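Local atomic coordinates of mandelate racemase / muconate lactonizing enzyme (Burkholderia pseudomallei, PDB entry 2POD), a protein that belongs to the enolase superfamily, binds a metal ion in its barrel domain, and is of unknown physiological function but may act as a lyase. Residues Asp295-Gly300 / Pro327-Ala332; Leu61-His66 / Gly301-Arg306; Pro104-Leu109 / Ile372-Gly377. All blocks are in the same frame, centred on the assembly; numbering follows the deposited sequence.

Contact 1. Residues Asp295-Gly300 / Pro327-Ala332; sequences DISWCG and PVVLTA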
loop_
_atom_site.group_PDB
_atom_site.type_symbol
_atom_site.label_atom_id
_atom_site.label_comp_id
_atom_site.label_asym_id
_atom_site.label_seq_id
_atom_site.Cartn_x
_atom_site.Cartn_y
_atom_site.Cartn_z
ATOM N N ASP B 295 1.479 -21.212 -22.758
ATOM C CA ASP B 295 1.164 -22.167 -23.811
ATOM C C ASP B 295 0.398 -21.464 -24.918
ATOM O O ASP B 295 -0.705 -20.992 -24.681
ATOM C CB ASP B 295 0.340 -23.332 -23.247
ATOM C CG ASP B 295 0.146 -24.460 -24.249
ATOM O OD1 ASP B 295 -0.511 -24.238 -25.288
ATOM O OD2 ASP B 295 0.639 -25.579 -23.991
ATOM N N ILE B 296 0.951 -21.438 -26.131
ATOM C CA ILE B 296 0.308 -20.723 -27.245
ATOM C C ILE B 296 -1.046 -21.273 -27.711
ATOM O O ILE B 296 -1.838 -20.549 -28.303
ATOM C CB ILE B 296 1.268 -20.379 -28.443
ATOM C CG1 ILE B 296 1.225 -21.422 -29.563
ATOM C CG2 ILE B 296 2.672 -19.978 -27.972
ATOM C CD1 ILE B 296 2.050 -22.646 -29.337
ATOM N N SER B 297 -1.327 -22.537 -27.410
ATOM C CA SER B 297 -2.636 -23.102 -27.703
ATOM C C SER B 297 -3.676 -22.908 -26.595
ATOM O O SER B 297 -4.852 -23.224 -26.793
ATOM C CB SER B 297 -2.517 -24.578 -28.041
ATOM O OG SER B 297 -2.209 -25.335 -26.883
ATOM N N TRP B 298 -3.249 -22.405 -25.437
ATOM C CA TRP B 298 -4.161 -22.191 -24.311
ATOM C C TRP B 298 -4.320 -20.722 -23.948
ATOM O O TRP B 298 -5.235 -20.381 -23.204
ATOM C CB TRP B 298 -3.739 -22.990 -23.058
ATOM C CG TRP B 298 -3.643 -24.482 -23.246
ATOM C CD1 TRP B 298 -4.257 -25.236 -24.210
ATOM C CD2 TRP B 298 -2.889 -25.400 -22.445
ATOM N NE1 TRP B 298 -3.922 -26.560 -24.063
ATOM C CE2 TRP B 298 -3.087 -26.691 -22.987
ATOM C CE3 TRP B 298 -2.062 -25.261 -21.322
ATOM C CZ2 TRP B 298 -2.488 -27.831 -22.449
ATOM C CZ3 TRP B 298 -1.463 -26.400 -20.786
ATOM C CH2 TRP B 298 -1.680 -27.667 -21.351
ATOM N N CYS B 299 -3.432 -19.865 -24.464
ATOM C CA CYS B 299 -3.294 -18.495 -23.959
ATOM C C CYS B 299 -3.875 -17.402 -24.855
ATOM O O CYS B 299 -3.907 -16.243 -24.464
ATOM C CB CYS B 299 -1.837 -18.177 -23.634
ATOM S SG CYS B 299 -0.809 -17.803 -25.082
ATOM N N GLY B 300 -4.328 -17.762 -26.052
ATOM C CA GLY B 300 -4.881 -16.784 -26.988
ATOM C C GLY B 300 -4.117 -16.709 -28.297
ATOM O O GLY B 300 -4.306 -15.779 -29.080
ATOM N N PRO B 327 2.651 -31.723 -32.136
ATOM C CA PRO B 327 3.801 -31.262 -32.922
ATOM C C PRO B 327 3.700 -29.832 -33.455
ATOM O O PRO B 327 4.728 -29.164 -33.602
ATOM C CB PRO B 327 3.854 -32.260 -34.086
ATOM C CG PRO B 327 2.474 -32.773 -34.204
ATOM C CD PRO B 327 1.958 -32.841 -32.806
ATOM N N VAL B 328 2.484 -29.369 -33.747
ATOM C CA VAL B 328 2.291 -28.038 -34.325
ATOM C C VAL B 328 2.541 -26.963 -33.275
ATOM O O VAL B 328 3.170 -25.938 -33.567
ATOM C CB VAL B 328 0.896 -27.881 -34.982
ATOM C CG1 VAL B 328 0.561 -26.418 -35.284
ATOM C CG2 VAL B 328 0.813 -28.713 -36.232
ATOM N N VAL B 329 2.077 -27.228 -32.052
ATOM C CA VAL B 329 2.357 -26.372 -30.893
ATOM C C VAL B 329 3.855 -26.264 -30.599
ATOM O O VAL B 329 4.356 -25.162 -30.391
ATOM C CB VAL B 329 1.509 -26.783 -29.647
ATOM C CG1 VAL B 329 2.111 -26.281 -28.341
ATOM C CG2 VAL B 329 0.105 -26.255 -29.795
ATOM N N LEU B 330 4.566 -27.392 -30.643
ATOM C CA LEU B 330 6.024 -27.421 -30.431
ATOM C C LEU B 330 6.775 -26.583 -31.466
ATOM O O LEU B 330 7.805 -25.988 -31.168
ATOM C CB LEU B 330 6.544 -28.869 -30.459
ATOM C CG LEU B 330 7.888 -29.303 -29.839
ATOM C CD1 LEU B 330 8.837 -29.884 -30.854
ATOM C CD2 LEU B 330 8.609 -28.280 -28.965
ATOM N N THR B 331 6.240 -26.544 -32.679
ATOM C CA THR B 331 6.875 -25.874 -33.803
ATOM C C THR B 331 6.641 -24.376 -33.712
ATOM O O THR B 331 7.582 -23.590 -33.848
ATOM C CB THR B 331 6.315 -26.420 -35.124
ATOM O OG1 THR B 331 6.434 -27.844 -35.116
ATOM C CG2 THR B 331 7.052 -25.858 -36.313
ATOM N N ALA B 332 5.382 -24.004 -33.474
ATOM C CA ALA B 332 4.963 -22.617 -33.281
ATOM C C ALA B 332 5.608 -21.952 -32.062
ATOM O O ALA B 332 5.962 -20.774 -32.113
ATOM C CB ALA B 332 3.438 -22.534 -33.198
#

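Contact 2. Residues Leu61-His66 / Gly301-Arg306; sequences LQIDRH and GLSEAR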
loop_
_atom_site.group_PDB
_atom_site.type_symbol
_atom_site.label_atom_id
_atom_site.label_comp_id
_atom_site.label_asym_id
_atom_site.label_seq_id
_atom_site.Cartn_x
_atom_site.Cartn_y
_atom_site.Cartn_z
ATOM N N LEU B 61 -5.271 -12.246 -43.076
ATOM C CA LEU B 61 -4.085 -11.474 -42.721
ATOM C C LEU B 61 -4.400 -10.444 -41.632
ATOM O O LEU B 61 -3.498 -9.876 -41.023
ATOM C CB LEU B 61 -3.498 -10.794 -43.961
ATOM C CG LEU B 61 -2.354 -11.467 -44.730
ATOM C CD1 LEU B 61 -2.714 -12.855 -45.237
ATOM C CD2 LEU B 61 -1.933 -10.576 -45.894
ATOM N N GLN B 62 -5.685 -10.225 -41.381
ATOM C CA GLN B 62 -6.115 -9.334 -40.318
ATOM C C GLN B 62 -6.098 -10.008 -38.941
ATOM O O GLN B 62 -7.120 -10.121 -38.272
ATOM C CB GLN B 62 -7.473 -8.725 -40.658
ATOM C CG GLN B 62 -7.425 -7.876 -41.917
ATOM C CD GLN B 62 -8.777 -7.372 -42.362
ATOM O OE1 GLN B 62 -9.783 -7.560 -41.681
ATOM N NE2 GLN B 62 -8.806 -6.717 -43.519
ATOM N N ILE B 63 -4.903 -10.414 -38.520
ATOM C CA ILE B 63 -4.712 -11.362 -37.429
ATOM C C ILE B 63 -5.061 -10.735 -36.072
ATOM O O ILE B 63 -5.825 -11.317 -35.295
ATOM C CB ILE B 63 -3.268 -11.936 -37.436
ATOM C CG1 ILE B 63 -3.029 -12.760 -38.707
ATOM C CG2 ILE B 63 -3.023 -12.791 -36.212
ATOM C CD1 ILE B 63 -1.648 -13.410 -38.807
ATOM N N ASP B 64 -4.524 -9.542 -35.815
ATOM C CA ASP B 64 -4.908 -8.733 -34.657
ATOM C C ASP B 64 -6.402 -8.414 -34.588
ATOM O O ASP B 64 -6.991 -8.444 -33.500
ATOM C CB ASP B 64 -4.093 -7.433 -34.601
ATOM C CG ASP B 64 -2.702 -7.627 -34.001
ATOM O OD1 ASP B 64 -2.465 -8.623 -33.274
ATOM O OD2 ASP B 64 -1.837 -6.771 -34.257
ATOM N N ARG B 65 -7.006 -8.117 -35.740
ATOM C CA ARG B 65 -8.434 -7.786 -35.805
ATOM C C ARG B 65 -9.302 -8.982 -35.423
ATOM O O ARG B 65 -10.275 -8.832 -34.682
ATOM C CB ARG B 65 -8.825 -7.259 -37.188
ATOM C CG ARG B 65 -10.272 -6.787 -37.297
ATOM C CD ARG B 65 -10.573 -6.214 -38.675
ATOM N NE ARG B 65 -11.537 -7.029 -39.414
ATOM C CZ ARG B 65 -12.854 -6.840 -39.397
ATOM N NH1 ARG B 65 -13.388 -5.862 -38.680
ATOM N NH2 ARG B 65 -13.643 -7.637 -40.096
ATOM N N HIS B 66 -8.930 -10.164 -35.911
ATOM C CA HIS B 66 -9.738 -11.368 -35.692
ATOM C C HIS B 66 -9.647 -11.899 -34.280
ATOM O O HIS B 66 -10.665 -12.286 -33.716
ATOM C CB HIS B 66 -9.421 -12.466 -36.712
ATOM C CG HIS B 66 -9.746 -12.078 -38.114
ATOM N ND1 HIS B 66 -10.881 -11.363 -38.435
ATOM C CD2 HIS B 66 -9.081 -12.276 -39.275
ATOM C CE1 HIS B 66 -10.897 -11.134 -39.735
ATOM N NE2 HIS B 66 -9.818 -11.678 -40.268
ATOM N N GLY B 301 -3.258 -17.692 -28.544
ATOM C CA GLY B 301 -2.632 -17.836 -29.849
ATOM C C GLY B 301 -1.271 -17.188 -29.844
ATOM O O GLY B 301 -0.815 -16.708 -28.804
ATOM N N LEU B 302 -0.619 -17.169 -31.005
ATOM C CA LEU B 302 0.644 -16.448 -31.155
ATOM C C LEU B 302 0.438 -14.946 -30.978
ATOM O O LEU B 302 1.297 -14.279 -30.419
ATOM C CB LEU B 302 1.310 -16.751 -32.500
ATOM C CG LEU B 302 2.094 -18.063 -32.604
ATOM C CD1 LEU B 302 2.252 -18.501 -34.062
ATOM C CD2 LEU B 302 3.452 -17.959 -31.923
ATOM N N SER B 303 -0.710 -14.448 -31.440
ATOM C CA SER B 303 -1.176 -13.085 -31.196
ATOM C C SER B 303 -1.033 -12.571 -29.768
ATOM O O SER B 303 -0.455 -11.517 -29.560
ATOM C CB SER B 303 -2.627 -12.935 -31.628
ATOM O OG SER B 303 -2.703 -12.718 -33.015
ATOM N N GLU B 304 -1.563 -13.307 -28.796
ATOM C CA GLU B 304 -1.415 -12.933 -27.391
ATOM C C GLU B 304 -0.016 -13.238 -26.863
ATOM O O GLU B 304 0.585 -12.409 -26.188
ATOM C CB GLU B 304 -2.490 -13.598 -26.518
ATOM C CG GLU B 304 -3.897 -13.034 -26.708
ATOM C CD GLU B 304 -4.052 -11.580 -26.237
ATOM O OE1 GLU B 304 -4.866 -10.843 -26.834
ATOM O OE2 GLU B 304 -3.374 -11.172 -25.271
ATOM N N ALA B 305 0.505 -14.412 -27.200
ATOM C CA ALA B 305 1.826 -14.848 -26.742
ATOM C C ALA B 305 3.010 -14.003 -27.217
ATOM O O ALA B 305 4.005 -13.904 -26.496
ATOM C CB ALA B 305 2.048 -16.325 -27.071
ATOM N N ARG B 306 2.913 -13.422 -28.421
ATOM C CA ARG B 306 3.797 -12.307 -28.874
ATOM C C ARG B 306 3.966 -11.272 -27.771
ATOM O O ARG B 306 5.074 -10.861 -27.446
ATOM C CB ARG B 306 3.122 -11.511 -29.997
ATOM C CG ARG B 306 3.409 -11.903 -31.383
ATOM C CD ARG B 306 2.164 -11.618 -32.215
ATOM N NE ARG B 306 2.132 -10.271 -32.775
ATOM C CZ ARG B 306 1.025 -9.651 -33.178
ATOM N NH1 ARG B 306 -0.165 -10.248 -33.076
ATOM N NH2 ARG B 306 1.103 -8.424 -33.680
#

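Contact 3. Residues Pro104-Leu109 / Ile372-Gly377; sequences PIYQLL and ITVPDG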
loop_
_atom_site.group_PDB
_atom_site.type_symbol
_atom_site.label_atom_id
_atom_site.label_comp_id
_atom_site.label_asym_id
_atom_site.label_seq_id
_atom_site.Cartn_x
_atom_site.Cartn_y
_atom_site.Cartn_z
ATOM N N PRO B 104 9.062 -17.287 -42.698
ATOM C CA PRO B 104 8.757 -18.109 -41.525
ATOM C C PRO B 104 8.121 -17.270 -40.414
ATOM O O PRO B 104 8.238 -16.043 -40.425
ATOM C CB PRO B 104 10.118 -18.648 -41.093
ATOM C CG PRO B 104 11.134 -17.755 -41.725
ATOM C CD PRO B 104 10.504 -17.024 -42.860
ATOM N N ILE B 105 7.434 -17.930 -39.485
ATOM C CA ILE B 105 6.664 -17.244 -38.448
ATOM C C ILE B 105 7.542 -16.356 -37.555
ATOM O O ILE B 105 7.188 -15.202 -37.309
ATOM C CB ILE B 105 5.752 -18.225 -37.659
ATOM C CG1 ILE B 105 4.475 -18.488 -38.458
ATOM C CG2 ILE B 105 5.389 -17.680 -36.269
ATOM C CD1 ILE B 105 3.673 -19.674 -37.967
ATOM N N TYR B 106 8.710 -16.870 -37.158
ATOM C CA TYR B 106 9.684 -16.108 -36.368
ATOM C C TYR B 106 10.070 -14.746 -36.943
ATOM O O TYR B 106 10.384 -13.820 -36.189
ATOM C CB TYR B 106 10.931 -16.936 -36.015
ATOM C CG TYR B 106 11.878 -17.277 -37.163
ATOM C CD1 TYR B 106 12.733 -16.317 -37.713
ATOM C CD2 TYR B 106 11.956 -18.579 -37.659
ATOM C CE1 TYR B 106 13.599 -16.630 -38.751
ATOM C CE2 TYR B 106 12.833 -18.904 -38.692
ATOM C CZ TYR B 106 13.651 -17.926 -39.228
ATOM O OH TYR B 106 14.514 -18.234 -40.247
ATOM N N GLN B 107 10.042 -14.641 -38.272
ATOM C CA GLN B 107 10.328 -13.401 -38.974
ATOM C C GLN B 107 9.160 -12.434 -38.864
ATOM O O GLN B 107 9.361 -11.246 -38.616
ATOM C CB GLN B 107 10.660 -13.671 -40.452
ATOM C CG GLN B 107 10.993 -12.425 -41.259
ATOM C CD GLN B 107 12.128 -11.632 -40.657
ATOM O OE1 GLN B 107 13.243 -12.138 -40.505
ATOM N NE2 GLN B 107 11.853 -10.381 -40.302
ATOM N N LEU B 108 7.947 -12.957 -39.052
ATOM C CA LEU B 108 6.725 -12.160 -38.990
ATOM C C LEU B 108 6.402 -11.667 -37.585
ATOM O O LEU B 108 5.669 -10.686 -37.420
ATOM C CB LEU B 108 5.539 -12.961 -39.504
ATOM C CG LEU B 108 5.538 -13.483 -40.937
ATOM C CD1 LEU B 108 4.413 -14.480 -41.022
ATOM C CD2 LEU B 108 5.324 -12.359 -41.933
ATOM N N LEU B 109 6.933 -12.365 -36.584
ATOM C CA LEU B 109 6.948 -11.886 -35.212
ATOM C C LEU B 109 7.936 -10.737 -34.973
ATOM O O LEU B 109 7.802 -10.010 -33.997
ATOM C CB LEU B 109 7.245 -13.040 -34.240
ATOM C CG LEU B 109 6.380 -14.302 -34.218
ATOM C CD1 LEU B 109 6.942 -15.318 -33.235
ATOM C CD2 LEU B 109 4.921 -13.997 -33.916
ATOM N N ILE B 372 17.266 -26.627 -29.804
ATOM C CA ILE B 372 16.146 -26.885 -30.712
ATOM C C ILE B 372 15.962 -25.695 -31.671
ATOM O O ILE B 372 16.235 -24.546 -31.308
ATOM C CB ILE B 372 14.833 -27.260 -29.921
ATOM C CG1 ILE B 372 13.708 -27.729 -30.851
ATOM C CG2 ILE B 372 14.362 -26.123 -29.006
ATOM C CD1 ILE B 372 12.462 -28.240 -30.132
ATOM N N THR B 373 15.541 -25.982 -32.902
ATOM C CA THR B 373 15.295 -24.953 -33.917
ATOM C C THR B 373 14.088 -25.326 -34.777
ATOM O O THR B 373 13.543 -26.406 -34.623
ATOM C CB THR B 373 16.550 -24.702 -34.791
ATOM O OG1 THR B 373 16.327 -23.572 -35.648
ATOM C CG2 THR B 373 16.901 -25.934 -35.636
ATOM N N VAL B 374 13.661 -24.431 -35.666
ATOM C CA VAL B 374 12.473 -24.671 -36.499
ATOM C C VAL B 374 12.792 -25.550 -37.721
ATOM O O VAL B 374 13.944 -25.594 -38.162
ATOM C CB VAL B 374 11.799 -23.338 -36.963
ATOM C CG1 VAL B 374 11.189 -22.605 -35.784
ATOM C CG2 VAL B 374 12.779 -22.442 -37.703
ATOM N N PRO B 375 11.774 -26.247 -38.275
ATOM C CA PRO B 375 11.855 -26.669 -39.681
ATOM C C PRO B 375 11.893 -25.477 -40.640
ATOM O O PRO B 375 11.230 -24.465 -40.391
ATOM C CB PRO B 375 10.558 -27.459 -39.888
ATOM C CG PRO B 375 9.632 -26.962 -38.823
ATOM C CD PRO B 375 10.518 -26.696 -37.646
ATOM N N ASP B 376 12.668 -25.610 -41.716
ATOM C CA ASP B 376 12.776 -24.580 -42.752
ATOM C C ASP B 376 11.461 -24.343 -43.492
ATOM O O ASP B 376 10.675 -25.267 -43.709
ATOM C CB ASP B 376 13.872 -24.945 -43.764
ATOM C CG ASP B 376 15.199 -24.268 -43.462
ATOM O OD1 ASP B 376 15.564 -23.326 -44.200
ATOM O OD2 ASP B 376 15.879 -24.677 -42.492
ATOM N N GLY B 377 11.235 -23.094 -43.874
ATOM C CA GLY B 377 10.199 -22.762 -44.834
ATOM C C GLY B 377 9.171 -21.801 -44.277
ATOM O O GLY B 377 9.159 -21.535 -43.072
#

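Contact 1. Residues Asp295-Gly300 / Pro327-Ala332
This contact belongs to the beta/alpha barrel of the enolase superfamily, where Ile296 and Ser297 in the loop after the sixth barrel strand meet Val329 and Ala332 on helix 327-339, which follows the seventh. Val329 does most of the work because its two methyl branches take different partners. Its CG1 faces the tip of Ile296: Ile296 CD1 is 3.8 Å from Val329 CG1. Val329 CG2 lies against Ser297, 3.6 Å from Ser297 CB. The valine torsion explains the fork: CG1 stands anti to the backbone N (chi1 159°) and CG2 anti to the carbonyl carbon. The Ile296 and Val329 side chains run alongside each other, pointing opposite ways. Ile296 CD1 also touches Val329 O (3.6 Å) and Ala332 CB (4.1 Å), so it spans residues about one turn apart. Ile296 continues onto Ser333 and Leu336.

The loop is shaped by an Asx turn. Asp295 OD1 accepts from Ser297 N at 2.8 Å, a bent bond with an N-H...O angle of 136°. It also accepts from Ser297 OG at 2.6 Å, on the syn side but tilted out of the carboxylate plane. Two bonds thus grip one oxygen. The hydroxyl points to Asp295, while both CB and OG of Ser297 lie near Val329 CG2. The other oxygen, Asp295 OD2, is hydrogen-bonded to His322 ND1, an Asp-His pairing resembling the dyad of mandelate racemase relatives. Whether it serves the same role here is not established.

This is a buried van der Waals contact, mostly between apolar groups. Polar bonds lie beside it, including those from Val328 N and Val329 N to Glu35. The helix thus packs against a loop whose turn is held by Asp295, with Ser297 as a second-shell partner of the Asp295-His322 pair.

Contact 2. Residues Leu61-His66 / Gly301-Arg306
The main interaction is a salt bridge between Asp64, on helix 63-69, and Arg306, on helix 301-314. Arg306 NH1 donates to Asp64 OD1 at 2.8 Å, with an N-H...O angle of 157°. The bond uses the syn side of OD1 and stays near the guanidinium plane, although it leaves the carboxylate plane by 28°. A second, weak bond runs from Arg306 NH2 to Asp64 OD2 at 3.4 Å. The two groups therefore meet edge to edge in a paired fashion, one arm tight and one long. Their planes are only 14° apart. The arginine chain is bent at chi2 and chi3, which brings its terminal nitrogens round to the aspartate. Lys307 NZ forms another salt bridge to Asp64 OD1. Two cationic groups thus share this oxygen, which would probably favour the ionised carboxylate.

The van der Waals part is small and close. Ile63 CG2 sits 3.2 Å from Ser303 OG, a tight approach of a methyl to an oxygen. That methyl stands anti to the backbone N of Ile63, which points it to Ser303. The hydroxyl finds its polar partner in Asp90 OD1, on helix 81-101. Trp94 of that same helix packs against Ile63, Ser303 and Arg306, touching side chains of both helices.

Packing between chains adds a further layer. Leu109 of a neighbouring subunit, the third in the assembly, lies on both Asp64 and Arg306, so the ion pair lies at a subunit interface.

The arrangement is typical of the domain junction in the enolase superfamily. A helix of the N-terminal capping domain lies beside the helix that follows the sixth strand of the barrel, and here an ion pair joins them.

Contact 3. Residues Pro104-Leu109 / Ile372-Gly377
This is a small surface contact between the two domains, in which Pro104 and Tyr106, at the short helix 105-108, meet Gly377 and Val374 in the segment after strand 371-373. It is made of van der Waals touches at two points.

At the first, Tyr106 CE2 comes within 3.7 Å of Val374 CG2, and CD2 of the same ring is 3.9 Å from that methyl. One side of the tyrosine thus takes the contact. The methyl approaches at a slant, neither squarely over the ring nor in line with it. Tyr106 holds CG between its backbone N and carbonyl carbon (chi1 70°), which swings the ring back over Pro104 and out toward the valine. Pro104 CG lies 3.5 Å above the ring plane, offset toward the rim. The proline therefore covers one face of the tyrosine and limits how it can turn. Val374 is backed by Thr334 and His335 of helix 327-339.

At the second point, Pro104 CB rests 3.6 Å from Gly377 O. Pro104 is the N-cap residue of the short helix, and its own carbonyl O accepts from Gln107 N at 3.1 Å. Gly377 has backbone angles (phi 121°) that suit glycine; its carbonyl oxygen faces the proline.

The neighbourhood ties the touches into the fold. Tyr106 N is hydrogen-bonded to His335 ND1, and Ile105 has a backbone bond with Gly379. The helix is thus also held by polar links close to this packing.

The arrangement is typical of the two-domain enolase superfamily fold. After the hairpin of strands 366-368 and 371-373, which follows the last parallel strand of the barrel, the chain runs beside the N-terminal domain, whose antiparallel sheet it later joins through strand 394-400.

Overall arrangement
Contact 1 is core: both of its segments belong to the barrel domain, its centre is about 6 Å from the centre of the chain, and its packing is mostly apolar. The centres of contacts 2 and 3 are about 17 Å from the chain centre, and both join the N-terminal domain to the barrel domain. Contact 2 is mostly buried and rests on charge. Contact 3 is at the surface and has no ion pair. The three are stitched together by side chains. Ala305 touches Ile296 and Cys299, Leu302 touches Ile105, and Arg306 touches Leu109. Thr331 meets Pro375. Helices 301-314 and 327-339 thus link the barrel core to both domain junctions, and contacts 2 and 3 also touch the third subunit.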